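Histidine utilization repressor (Pseudomonas syringae pv. tomato, PDB 2PKH) probably binds the hutP region of the histidine utilization operon and represses the hut genes until inducer appears, the chain here being its C-terminal UTRA domain. Local coordinates at residues M14-E19 against Q69-Q74; V43-D48 against L105-A110; A78-V83 against Q126-A131; I96-D101 against R132-G137. All coordinates share one frame; numbering follows the deposited sequence.

Contact 1: M14-E19 against Q69-Q74. With EDO (1,2-ethanediol), chain O.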
loop_
_atom_site.group_PDB
_atom_site.type_symbol
_atom_site.label_atom_id
_atom_site.label_comp_id
_atom_site.label_asym_id
_atom_site.label_seq_id
_atom_site.Cartn_x
_atom_site.Cartn_y
_atom_site.Cartn_z
HETATM N N MSE B 14 -29.576 9.344 -1.734
HETATM C CA MSE B 14 -30.448 10.142 -0.835
HETATM C C MSE B 14 -30.366 11.642 -1.205
HETATM O O MSE B 14 -31.335 12.330 -1.051
HETATM C CB MSE B 14 -30.072 10.032 0.660
HETATM C CG MSE B 14 -29.806 8.553 1.237
HETATM SE SE MSE B 14 -31.458 7.518 0.940
HETATM C CE MSE B 14 -32.503 8.317 2.360
ATOM N N VAL B 15 -29.171 12.115 -1.598
ATOM C CA VAL B 15 -28.887 13.516 -1.917
ATOM C C VAL B 15 -28.122 13.595 -3.227
ATOM O O VAL B 15 -27.195 12.822 -3.517
ATOM C CB VAL B 15 -28.103 14.211 -0.748
ATOM C CG1 VAL B 15 -27.729 15.628 -1.069
ATOM C CG2 VAL B 15 -28.959 14.181 0.483
ATOM N N LEU B 16 -28.591 14.452 -4.102
ATOM C CA LEU B 16 -27.835 14.846 -5.319
ATOM C C LEU B 16 -28.243 16.290 -5.715
ATOM O O LEU B 16 -29.271 16.487 -6.360
ATOM C CB LEU B 16 -28.110 13.879 -6.487
ATOM C CG LEU B 16 -27.220 14.071 -7.750
ATOM C CD1 LEU B 16 -25.763 13.793 -7.561
ATOM C CD2 LEU B 16 -27.772 13.176 -8.839
ATOM N N LYS B 17 -27.369 17.250 -5.379
ATOM C CA LYS B 17 -27.733 18.718 -5.404
ATOM C C LYS B 17 -26.537 19.625 -5.454
ATOM O O LYS B 17 -25.426 19.266 -5.017
ATOM C CB LYS B 17 -28.574 19.089 -4.197
ATOM C CG LYS B 17 -27.895 19.178 -2.852
ATOM C CD LYS B 17 -28.970 19.046 -1.775
ATOM C CE LYS B 17 -28.455 19.040 -0.290
ATOM N NZ LYS B 17 -28.148 20.473 0.005
ATOM N N GLU B 18 -26.762 20.819 -6.005
ATOM C CA GLU B 18 -25.774 21.852 -5.938
ATOM C C GLU B 18 -26.017 22.625 -4.663
ATOM O O GLU B 18 -27.172 22.830 -4.288
ATOM C CB GLU B 18 -26.049 22.770 -7.122
ATOM C CG GLU B 18 -25.025 23.758 -7.362
ATOM C CD GLU B 18 -25.381 24.597 -8.610
ATOM O OE1 GLU B 18 -25.777 24.049 -9.688
ATOM O OE2 GLU B 18 -25.274 25.799 -8.472
ATOM N N GLU B 19 -24.953 23.097 -4.008
ATOM C CA GLU B 19 -25.130 23.927 -2.811
ATOM C C GLU B 19 -23.862 24.768 -2.654
ATOM O O GLU B 19 -22.861 24.489 -3.294
ATOM C CB GLU B 19 -25.305 23.045 -1.593
ATOM C CG GLU B 19 -24.057 22.094 -1.452
ATOM C CD GLU B 19 -24.212 21.027 -0.410
ATOM O OE1 GLU B 19 -25.199 20.286 -0.528
ATOM O OE2 GLU B 19 -23.323 20.836 0.469
ATOM N N GLN B 69 -25.820 12.471 -13.456
ATOM C CA GLN B 69 -25.501 11.050 -13.482
ATOM C C GLN B 69 -26.462 10.128 -12.641
ATOM O O GLN B 69 -27.116 10.591 -11.658
ATOM C CB GLN B 69 -24.061 10.857 -13.012
ATOM C CG GLN B 69 -23.024 11.720 -13.705
ATOM C CD GLN B 69 -23.046 11.544 -15.237
ATOM O OE1 GLN B 69 -23.104 10.427 -15.738
ATOM N NE2 GLN B 69 -23.028 12.647 -15.968
ATOM N N ASP B 70 -26.549 8.854 -13.057
ATOM C CA ASP B 70 -27.332 7.849 -12.371
ATOM C C ASP B 70 -26.365 6.951 -11.632
ATOM O O ASP B 70 -25.817 6.006 -12.186
ATOM C CB ASP B 70 -28.178 7.040 -13.350
ATOM C CG ASP B 70 -28.950 5.904 -12.670
ATOM O OD1 ASP B 70 -28.679 5.602 -11.489
ATOM O OD2 ASP B 70 -29.834 5.287 -13.334
ATOM N N PHE B 71 -26.122 7.273 -10.361
ATOM C CA PHE B 71 -25.125 6.559 -9.600
ATOM C C PHE B 71 -25.664 5.251 -9.034
ATOM O O PHE B 71 -25.006 4.609 -8.211
ATOM C CB PHE B 71 -24.591 7.454 -8.481
ATOM C CG PHE B 71 -23.873 8.692 -8.987
ATOM C CD1 PHE B 71 -22.652 8.558 -9.702
ATOM C CD2 PHE B 71 -24.406 9.983 -8.733
ATOM C CE1 PHE B 71 -21.996 9.666 -10.191
ATOM C CE2 PHE B 71 -23.728 11.093 -9.167
ATOM C CZ PHE B 71 -22.501 10.912 -9.902
ATOM N N THR B 72 -26.856 4.807 -9.468
ATOM C CA THR B 72 -27.175 3.369 -9.303
ATOM C C THR B 72 -26.461 2.519 -10.359
ATOM O O THR B 72 -26.365 1.315 -10.215
ATOM C CB THR B 72 -28.709 3.049 -9.295
ATOM O OG1 THR B 72 -29.293 3.407 -10.545
ATOM C CG2 THR B 72 -29.401 3.815 -8.206
ATOM N N LEU B 73 -25.931 3.130 -11.417
ATOM C CA LEU B 73 -25.266 2.357 -12.477
ATOM C C LEU B 73 -23.734 2.410 -12.398
ATOM O O LEU B 73 -23.035 1.570 -12.976
ATOM C CB LEU B 73 -25.751 2.825 -13.870
ATOM C CG LEU B 73 -27.248 2.774 -14.205
ATOM C CD1 LEU B 73 -27.517 3.261 -15.644
ATOM C CD2 LEU B 73 -27.800 1.345 -14.037
ATOM N N GLN B 74 -23.209 3.378 -11.643
ATOM C CA GLN B 74 -21.794 3.635 -11.580
ATOM C C GLN B 74 -21.522 4.305 -10.204
ATOM O O GLN B 74 -22.375 4.979 -9.724
ATOM C CB GLN B 74 -21.464 4.607 -12.740
ATOM C CG GLN B 74 -19.988 4.851 -13.022
ATOM C CD GLN B 74 -19.796 5.757 -14.230
ATOM O OE1 GLN B 74 -20.649 6.609 -14.548
ATOM N NE2 GLN B 74 -18.707 5.560 -14.920
HETATM C C1 EDO O . -25.901 20.463 2.786
HETATM O O1 EDO O . -24.587 19.846 2.807
HETATM C C2 EDO O . -27.012 19.448 2.441
HETATM O O2 EDO O . -27.235 18.465 3.488
#
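L16 and F71 are brought together by two different first torsions: L16 swings its CG anti to the backbone N (chi1 -172°), whereas F71 places CG anti to its own carbonyl carbon, beside the backbone N (chi1 -63°). With CB of each residue already directed at the other segment, these settings carry a leucine methyl to the rim of the phenyl ring. L16 CD1 lies 3.7 Å from F71 CE2 and close to the plane of the ring, so this is an edge contact, and the two side chains meet at about a right angle. The other methyl works separately: L16 CD2 rests 3.9 Å from the backbone O of Q69, an apolar group against a carbonyl. One face of the phenyl ring is covered from within its own segment, with Q69 CB 3.5 Å above the plane and displaced toward the rim. The turn that presents F71 is an Asx turn, in which D70 OD1 accepts from T72 N at 2.8 Å. No hydrogen bond joins the segments, and the interface is small. It lies where the loop between strand 49-59 and helix 76-83 folds against strand 9-20, outermost in this chain: F71 also packs on P76 and Y79 of that helix and on I42 of strand 36-46, while Y66 and L67 of the same loop also touch L16.

Contact 2: V43-D48 against L105-A110; sequences VHFEND and LLQIDA
V43 and L105 meet where the C-terminal turn of helix 100-106 lies against strand 36-46 of the antiparallel UTRA sheet, and the helix ends there in a Schellman motif, with Q107 taking a positive phi (50°). From V43 CB, which is directed at the helix, the two methyls diverge to different targets. CG1, anti to the backbone N, comes within 3.9 Å of the backbone O of L105; CG2, beside that N and anti to the carbonyl carbon, reaches 3.7 Å from L105 CD1. One branch therefore touches helix backbone and the other a helix side chain. Of the L105 side chain, CD1 does the touching, the two side chains crossing obliquely. Both residues also pack on M14, a selenomethionine in this crystal, so strand 9-20 joins the same apolar cluster. The segments share no hydrogen bond, and dispersion and exclusion of water account for the contact between V43 and L105.

Two residues beyond L105, the Schellman residue turns its side chain back to the strand: Q107 has its CB pointing toward 43-48 and packs on P50 of strand 49-59 as well. The helix end is also held by R139, whose NH1 and NH2 bond to L106 O and Q107 O respectively. F45 starts with its CB bond directed past the helix, but its ring leads back, and Q107 NE2 stands 4.3 Å from F45 CE1, at the ring edge and near its plane.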
loop_
_atom_site.group_PDB
_atom_site.type_symbol
_atom_site.label_atom_id
_atom_site.label_comp_id
_atom_site.label_asym_id
_atom_site.label_seq_id
_atom_site.Cartn_x
_atom_site.Cartn_y
_atom_site.Cartn_z
ATOM N N VAL B 43 -26.183 5.540 0.003
ATOM C CA VAL B 43 -25.976 4.422 0.966
ATOM C C VAL B 43 -25.714 3.257 0.061
ATOM O O VAL B 43 -26.508 2.950 -0.839
ATOM C CB VAL B 43 -27.181 4.129 1.817
ATOM C CG1 VAL B 43 -26.963 2.943 2.862
ATOM C CG2 VAL B 43 -27.608 5.443 2.639
ATOM N N HIS B 44 -24.599 2.613 0.324
ATOM C CA HIS B 44 -24.150 1.439 -0.425
ATOM C C HIS B 44 -24.488 0.191 0.393
ATOM O O HIS B 44 -24.227 0.153 1.608
ATOM C CB HIS B 44 -22.629 1.529 -0.621
ATOM C CG HIS B 44 -22.207 2.584 -1.612
ATOM N ND1 HIS B 44 -21.848 3.857 -1.225
ATOM C CD2 HIS B 44 -22.105 2.566 -2.958
ATOM C CE1 HIS B 44 -21.510 4.568 -2.284
ATOM N NE2 HIS B 44 -21.686 3.815 -3.348
ATOM N N PHE B 45 -24.986 -0.822 -0.299
ATOM C CA PHE B 45 -25.438 -2.109 0.313
ATOM C C PHE B 45 -24.568 -3.235 -0.253
ATOM O O PHE B 45 -24.209 -3.186 -1.435
ATOM C CB PHE B 45 -26.894 -2.425 -0.067
ATOM C CG PHE B 45 -27.906 -1.450 0.500
ATOM C CD1 PHE B 45 -28.665 -1.799 1.563
ATOM C CD2 PHE B 45 -28.026 -0.189 -0.019
ATOM C CE1 PHE B 45 -29.643 -0.850 2.114
ATOM C CE2 PHE B 45 -28.934 0.753 0.528
ATOM C CZ PHE B 45 -29.725 0.404 1.591
ATOM N N GLU B 46 -24.287 -4.255 0.547
ATOM C CA GLU B 46 -23.657 -5.439 0.017
ATOM C C GLU B 46 -24.614 -6.533 0.379
ATOM O O GLU B 46 -24.940 -6.715 1.545
ATOM C CB GLU B 46 -22.288 -5.585 0.674
ATOM C CG GLU B 46 -21.545 -6.899 0.472
ATOM C CD GLU B 46 -20.480 -7.106 1.566
ATOM O OE1 GLU B 46 -19.364 -6.538 1.458
ATOM O OE2 GLU B 46 -20.773 -7.805 2.558
ATOM N N ASN B 47 -25.170 -7.208 -0.634
ATOM C CA ASN B 47 -26.254 -8.178 -0.425
ATOM C C ASN B 47 -27.365 -7.643 0.443
ATOM O O ASN B 47 -27.764 -8.311 1.401
ATOM C CB ASN B 47 -25.716 -9.505 0.176
ATOM C CG ASN B 47 -24.609 -10.142 -0.693
ATOM O OD1 ASN B 47 -24.666 -10.107 -1.941
ATOM N ND2 ASN B 47 -23.586 -10.720 -0.035
ATOM N N ASP B 48 -27.864 -6.448 0.124
ATOM C CA ASP B 48 -28.981 -5.873 0.842
ATOM C C ASP B 48 -28.758 -5.365 2.256
ATOM O O ASP B 48 -29.709 -4.888 2.871
ATOM C CB ASP B 48 -30.180 -6.840 0.823
ATOM C CG ASP B 48 -30.539 -7.227 -0.606
ATOM O OD1 ASP B 48 -30.538 -6.298 -1.479
ATOM O OD2 ASP B 48 -30.737 -8.435 -0.849
ATOM N N LEU B 105 -29.926 4.936 8.784
ATOM C CA LEU B 105 -29.529 4.658 7.393
ATOM C C LEU B 105 -28.697 3.380 7.234
ATOM O O LEU B 105 -28.909 2.626 6.267
ATOM C CB LEU B 105 -28.733 5.821 6.807
ATOM C CG LEU B 105 -29.365 7.147 6.360
ATOM C CD1 LEU B 105 -28.372 7.810 5.445
ATOM C CD2 LEU B 105 -30.716 6.881 5.649
ATOM N N LEU B 106 -27.740 3.143 8.144
ATOM C CA LEU B 106 -26.899 1.928 8.113
ATOM C C LEU B 106 -27.524 0.709 8.778
ATOM O O LEU B 106 -26.938 -0.373 8.754
ATOM C CB LEU B 106 -25.535 2.190 8.797
ATOM C CG LEU B 106 -24.506 3.075 8.060
ATOM C CD1 LEU B 106 -23.225 3.356 8.926
ATOM C CD2 LEU B 106 -24.099 2.402 6.852
ATOM N N GLN B 107 -28.709 0.855 9.343
ATOM C CA GLN B 107 -29.339 -0.248 10.062
ATOM C C GLN B 107 -28.361 -0.871 11.064
ATOM O O GLN B 107 -28.114 -2.087 11.010
ATOM C CB GLN B 107 -29.836 -1.328 9.087
ATOM C CG GLN B 107 -31.053 -0.821 8.289
ATOM C CD GLN B 107 -31.482 -1.809 7.238
ATOM O OE1 GLN B 107 -31.929 -2.914 7.534
ATOM N NE2 GLN B 107 -31.300 -1.432 6.001
ATOM N N ILE B 108 -27.843 -0.058 12.000
ATOM C CA ILE B 108 -26.897 -0.544 13.045
ATOM C C ILE B 108 -27.343 -0.054 14.421
ATOM O O ILE B 108 -28.193 0.840 14.561
ATOM C CB ILE B 108 -25.447 -0.019 12.822
ATOM C CG1 ILE B 108 -25.460 1.488 12.547
ATOM C CG2 ILE B 108 -24.866 -0.701 11.608
ATOM C CD1 ILE B 108 -24.024 2.226 12.585
ATOM N N ASP B 109 -26.804 -0.720 15.432
ATOM C CA ASP B 109 -26.982 -0.364 16.824
ATOM C C ASP B 109 -26.402 1.028 17.041
ATOM O O ASP B 109 -25.438 1.385 16.394
ATOM C CB ASP B 109 -26.256 -1.451 17.648
ATOM C CG ASP B 109 -27.108 -2.736 17.763
ATOM O OD1 ASP B 109 -28.229 -2.735 17.245
ATOM O OD2 ASP B 109 -26.703 -3.735 18.378
ATOM N N ALA B 110 -26.975 1.796 17.950
ATOM C CA ALA B 110 -26.438 3.136 18.258
ATOM C C ALA B 110 -24.999 3.005 18.796
ATOM O O ALA B 110 -24.140 3.805 18.517
ATOM C CB ALA B 110 -27.425 3.876 19.272
#

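Contact 3: A78-V83 against Q126-A131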
loop_
_atom_site.group_PDB
_atom_site.type_symbol
_atom_site.label_atom_id
_atom_site.label_comp_id
_atom_site.label_asym_id
_atom_site.label_seq_id
_atom_site.Cartn_x
_atom_site.Cartn_y
_atom_site.Cartn_z
ATOM N N ALA B 78 -15.899 6.211 -9.755
ATOM C CA ALA B 78 -15.642 5.654 -11.066
ATOM C C ALA B 78 -15.947 6.712 -12.084
ATOM O O ALA B 78 -15.151 6.945 -13.001
ATOM C CB ALA B 78 -16.520 4.430 -11.313
ATOM N N TYR B 79 -17.129 7.337 -11.977
ATOM C CA TYR B 79 -17.475 8.430 -12.869
ATOM C C TYR B 79 -16.377 9.520 -12.923
ATOM O O TYR B 79 -15.838 9.855 -13.993
ATOM C CB TYR B 79 -18.797 9.060 -12.472
ATOM C CG TYR B 79 -19.092 10.296 -13.260
ATOM C CD1 TYR B 79 -19.459 10.200 -14.595
ATOM C CD2 TYR B 79 -19.022 11.564 -12.665
ATOM C CE1 TYR B 79 -19.716 11.344 -15.368
ATOM C CE2 TYR B 79 -19.282 12.729 -13.406
ATOM C CZ TYR B 79 -19.647 12.593 -14.769
ATOM O OH TYR B 79 -19.950 13.693 -15.513
ATOM N N LEU B 80 -16.033 10.038 -11.755
ATOM C CA LEU B 80 -15.037 11.089 -11.641
ATOM C C LEU B 80 -13.674 10.691 -12.231
ATOM O O LEU B 80 -13.019 11.479 -12.910
ATOM C CB LEU B 80 -14.894 11.537 -10.170
ATOM C CG LEU B 80 -16.039 12.353 -9.510
ATOM C CD1 LEU B 80 -15.657 12.549 -8.049
ATOM C CD2 LEU B 80 -16.256 13.676 -10.222
ATOM N N SER B 81 -13.258 9.463 -12.010
ATOM C CA SER B 81 -11.984 9.051 -12.591
ATOM C C SER B 81 -12.018 8.956 -14.134
ATOM O O SER B 81 -10.951 8.859 -14.781
ATOM C CB SER B 81 -11.503 7.744 -11.930
ATOM O OG SER B 81 -12.285 6.680 -12.418
ATOM N N GLN B 82 -13.221 9.031 -14.716
ATOM C CA GLN B 82 -13.423 9.127 -16.176
ATOM C C GLN B 82 -13.327 10.555 -16.622
ATOM O O GLN B 82 -12.973 10.841 -17.744
ATOM C CB GLN B 82 -14.846 8.755 -16.545
ATOM C CG GLN B 82 -15.197 7.327 -16.778
ATOM C CD GLN B 82 -16.617 7.247 -17.352
ATOM O OE1 GLN B 82 -17.297 6.239 -17.211
ATOM N NE2 GLN B 82 -17.067 8.332 -17.994
ATOM N N VAL B 83 -13.769 11.455 -15.769
ATOM C CA VAL B 83 -13.904 12.857 -16.099
ATOM C C VAL B 83 -12.549 13.535 -16.046
ATOM O O VAL B 83 -12.274 14.436 -16.812
ATOM C CB VAL B 83 -14.861 13.535 -15.085
ATOM C CG1 VAL B 83 -14.580 15.033 -15.005
ATOM C CG2 VAL B 83 -16.272 13.289 -15.488
ATOM N N GLN B 126 -5.215 20.302 -8.505
ATOM C CA GLN B 126 -6.594 20.746 -8.247
ATOM C C GLN B 126 -7.353 19.677 -7.447
ATOM O O GLN B 126 -7.407 18.534 -7.878
ATOM C CB GLN B 126 -7.328 20.955 -9.557
ATOM C CG GLN B 126 -8.787 21.593 -9.426
ATOM C CD GLN B 126 -9.330 21.995 -10.761
ATOM O OE1 GLN B 126 -9.056 21.328 -11.752
ATOM N NE2 GLN B 126 -10.147 23.031 -10.810
ATOM N N PRO B 127 -7.968 20.050 -6.295
ATOM C CA PRO B 127 -8.832 19.096 -5.572
ATOM C C PRO B 127 -10.059 18.874 -6.403
ATOM O O PRO B 127 -10.604 19.849 -6.982
ATOM C CB PRO B 127 -9.227 19.859 -4.306
ATOM C CG PRO B 127 -8.156 20.881 -4.136
ATOM C CD PRO B 127 -7.906 21.335 -5.571
ATOM N N VAL B 128 -10.440 17.622 -6.561
ATOM C CA VAL B 128 -11.576 17.305 -7.373
ATOM C C VAL B 128 -12.771 17.034 -6.467
ATOM O O VAL B 128 -13.923 17.437 -6.774
ATOM C CB VAL B 128 -11.303 16.026 -8.221
ATOM C CG1 VAL B 128 -12.611 15.472 -8.849
ATOM C CG2 VAL B 128 -10.231 16.263 -9.345
ATOM N N THR B 129 -12.501 16.296 -5.386
ATOM C CA THR B 129 -13.583 15.785 -4.578
ATOM C C THR B 129 -13.112 15.500 -3.125
ATOM O O THR B 129 -11.926 15.275 -2.891
ATOM C CB THR B 129 -14.196 14.504 -5.254
ATOM O OG1 THR B 129 -15.305 14.054 -4.479
ATOM C CG2 THR B 129 -13.109 13.355 -5.371
ATOM N N ALA B 130 -14.022 15.578 -2.158
ATOM C CA ALA B 130 -13.737 15.215 -0.778
ATOM C C ALA B 130 -14.923 14.400 -0.307
ATOM O O ALA B 130 -16.083 14.732 -0.652
ATOM C CB ALA B 130 -13.575 16.479 0.074
ATOM N N ALA B 131 -14.679 13.316 0.447
ATOM C CA ALA B 131 -15.786 12.415 0.843
ATOM C C ALA B 131 -15.644 12.038 2.308
ATOM O O ALA B 131 -14.532 11.899 2.811
ATOM C CB ALA B 131 -15.827 11.127 -0.036
#
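L80 sends its two methyls to consecutive residues of strand 126-136, V128 and T129. CD1 is the closer: it lies 3.7 Å from T129 CB and 3.8 Å from T129 CG2, thus against the branch point of the threonine, with the side chains at a slant to each other. CD2 reaches V128 CG1 more loosely, at 4.3 Å. All three residues are buried, and their CB atoms point across the interface.

Successive residues of a regular strand face opposite ways; V128 and T129 can both face the helix because they form a classic beta bulge against T121, and the helical-range psi of V128 (-42°) marks the irregularity. The bulge sits on strand 126-136, between strands 49-59 and 113-123 of the antiparallel sheet of the UTRA domain, and helix 76-83 packs on it from one side.

The T129 hydroxyl, though near L80 CD1 as well, has its polar partners on strand 49-59: OG1, anti to the backbone N (chi1 -177°), is hydrogen-bonded with F57 O and R56 NH1. V58 of that strand touches L80 and T129 alike, and A63 adds a further neighbour to L80.

On the helix, S81 bonds back through OG to the carbonyl O of A78 at 2.9 Å, the donor tilted 30° from the carbonyl plane. V83 CG2 sits 3.5 Å above one face of the Y79 ring, offset toward its rim.

Contact 4: I96-D101 against R132-G137; sequences ILAEAD and RLIHPG
R132 NH1 forms a salt bridge with E102 OE2 of helix 100-106, while R132 NH2 lies 4.0 Å from I96 CD1, a packing contact at a slant to the guanidinium. That bridge, together with a chain extended from CG to NE, fixes where the guanidinium end lies. E99 OE2 remains 6.4 Å from R132 NH2, so any influence of E99 on the arginine is probably a weak long-range one.

The apolar part of the contact converges on one methyl. I134 carries CG1 anti to its backbone N (chi1 169°), which, with chi2 extended, takes CD1 up against two partners: I96 CD1 at 3.4 Å, tighter than usual carbon packing, and A98 CB at 3.6 Å. The isoleucine side chains cross at about a right angle. The I96 CG1 position (chi1 68°) and an extended chi2 send its CD1 to this meeting point.

E99 occupies the N-cap position of helix 100-106, and its backbone N bonds to E102 OE1. The contact thus joins central strand 126-136, across strand 113-123, to the turn by which strand 88-97, also outermost in this chain, passes into the helix, a strand-to-helix connection laid over the antiparallel sheet of the UTRA domain.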
loop_
_atom_site.group_PDB
_atom_site.type_symbol
_atom_site.label_atom_id
_atom_site.label_comp_id
_atom_site.label_asym_id
_atom_site.label_seq_id
_atom_site.Cartn_x
_atom_site.Cartn_y
_atom_site.Cartn_z
ATOM N N ILE B 96 -15.356 5.934 15.373
ATOM C CA ILE B 96 -16.352 6.787 16.000
ATOM C C ILE B 96 -17.655 6.039 16.207
ATOM O O ILE B 96 -17.864 4.938 15.659
ATOM C CB ILE B 96 -16.636 8.020 15.064
ATOM C CG1 ILE B 96 -17.352 7.539 13.799
ATOM C CG2 ILE B 96 -15.285 8.886 14.830
ATOM C CD1 ILE B 96 -18.108 8.646 13.001
ATOM N N LEU B 97 -18.553 6.677 16.952
ATOM C CA LEU B 97 -20.004 6.294 16.953
ATOM C C LEU B 97 -20.800 7.144 15.923
ATOM O O LEU B 97 -20.545 8.337 15.779
ATOM C CB LEU B 97 -20.596 6.463 18.360
ATOM C CG LEU B 97 -20.115 5.535 19.460
ATOM C CD1 LEU B 97 -20.844 5.734 20.813
ATOM C CD2 LEU B 97 -20.239 4.065 18.974
ATOM N N ALA B 98 -21.719 6.534 15.150
ATOM C CA ALA B 98 -22.451 7.350 14.197
ATOM C C ALA B 98 -23.538 8.195 14.887
ATOM O O ALA B 98 -23.948 7.914 16.034
ATOM C CB ALA B 98 -23.072 6.433 13.115
ATOM N N GLU B 99 -24.036 9.204 14.183
ATOM C CA GLU B 99 -25.177 9.996 14.671
ATOM C C GLU B 99 -26.425 9.173 14.526
ATOM O O GLU B 99 -26.490 8.260 13.674
ATOM C CB GLU B 99 -25.303 11.273 13.815
ATOM C CG GLU B 99 -24.122 12.219 13.958
ATOM C CD GLU B 99 -23.921 12.632 15.395
ATOM O OE1 GLU B 99 -24.912 13.040 16.037
ATOM O OE2 GLU B 99 -22.796 12.476 15.908
ATOM N N ALA B 100 -27.454 9.515 15.297
ATOM C CA ALA B 100 -28.707 8.760 15.245
ATOM C C ALA B 100 -29.270 8.579 13.799
ATOM O O ALA B 100 -29.697 7.498 13.423
ATOM C CB ALA B 100 -29.751 9.387 16.179
ATOM N N ASP B 101 -29.225 9.606 12.972
ATOM C CA ASP B 101 -29.792 9.447 11.621
ATOM C C ASP B 101 -28.939 8.532 10.766
ATOM O O ASP B 101 -29.465 7.801 9.923
ATOM C CB ASP B 101 -30.035 10.780 10.924
ATOM C CG ASP B 101 -31.134 11.589 11.581
ATOM O OD1 ASP B 101 -32.069 11.017 12.195
ATOM O OD2 ASP B 101 -31.064 12.841 11.485
ATOM N N ARG B 132 -16.750 11.751 2.942
ATOM C CA ARG B 132 -16.742 11.327 4.336
ATOM C C ARG B 132 -17.431 10.010 4.274
ATOM O O ARG B 132 -18.590 9.925 3.853
ATOM C CB ARG B 132 -17.583 12.316 5.171
ATOM C CG ARG B 132 -17.620 12.027 6.659
ATOM C CD ARG B 132 -18.541 13.008 7.364
ATOM N NE ARG B 132 -18.330 12.864 8.808
ATOM C CZ ARG B 132 -19.068 12.082 9.566
ATOM N NH1 ARG B 132 -20.081 11.426 9.017
ATOM N NH2 ARG B 132 -18.820 11.962 10.867
ATOM N N LEU B 133 -16.719 8.934 4.598
ATOM C CA LEU B 133 -17.324 7.592 4.361
ATOM C C LEU B 133 -17.450 6.917 5.713
ATOM O O LEU B 133 -16.457 6.818 6.466
ATOM C CB LEU B 133 -16.398 6.761 3.454
ATOM C CG LEU B 133 -15.840 7.441 2.181
ATOM C CD1 LEU B 133 -14.631 6.614 1.808
ATOM C CD2 LEU B 133 -16.929 7.239 1.192
ATOM N N ILE B 134 -18.629 6.488 6.078
ATOM C CA ILE B 134 -18.771 5.879 7.408
ATOM C C ILE B 134 -19.250 4.460 7.207
ATOM O O ILE B 134 -20.171 4.229 6.415
ATOM C CB ILE B 134 -19.590 6.805 8.400
ATOM C CG1 ILE B 134 -19.967 6.072 9.700
ATOM C CG2 ILE B 134 -20.856 7.355 7.736
ATOM C CD1 ILE B 134 -20.340 7.197 10.862
ATOM N N HIS B 135 -18.575 3.524 7.868
ATOM C CA HIS B 135 -18.859 2.119 7.666
ATOM C C HIS B 135 -19.212 1.516 9.008
ATOM O O HIS B 135 -18.527 1.838 9.963
ATOM C CB HIS B 135 -17.625 1.380 7.163
ATOM C CG HIS B 135 -16.918 2.058 6.046
ATOM N ND1 HIS B 135 -17.092 1.707 4.717
ATOM C CD2 HIS B 135 -16.071 3.106 6.054
ATOM C CE1 HIS B 135 -16.300 2.443 3.965
ATOM N NE2 HIS B 135 -15.684 3.316 4.745
ATOM N N PRO B 136 -20.236 0.620 9.072
ATOM C CA PRO B 136 -20.286 -0.174 10.328
ATOM C C PRO B 136 -19.018 -1.028 10.551
ATOM O O PRO B 136 -18.547 -1.711 9.662
ATOM C CB PRO B 136 -21.538 -1.045 10.145
ATOM C CG PRO B 136 -22.343 -0.384 8.971
ATOM C CD PRO B 136 -21.274 0.178 8.100
ATOM N N GLY B 137 -18.463 -0.939 11.723
ATOM C CA GLY B 137 -17.188 -1.570 11.995
ATOM C C GLY B 137 -17.280 -3.078 11.852
ATOM O O GLY B 137 -16.283 -3.743 11.535
#

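Overall arrangement
From the N terminus, strand 9-20 takes part first: contact 1 closes the excursion from 14-19 to 69-74, fixing the loop ahead of helix 76-83. Contact 2 starts within that span, at 43-48, and ends beyond it at 105-110, so the two cross; they touch at M14. Contact 3 opens after contact 1 has closed, and a probable hydrogen bond from Q74 NE2 to Q82 OE1 connects them. It crosses contact 2, and contact 4 crosses both. Contacts 3 and 4 use adjoining halves of strand 126-136 but lie about 23 Å apart between centres; contacts 2 and 4 share helix 100-106. The four tie helices 76-83 and 100-106, and the loop ahead of the first, to one antiparallel sheet.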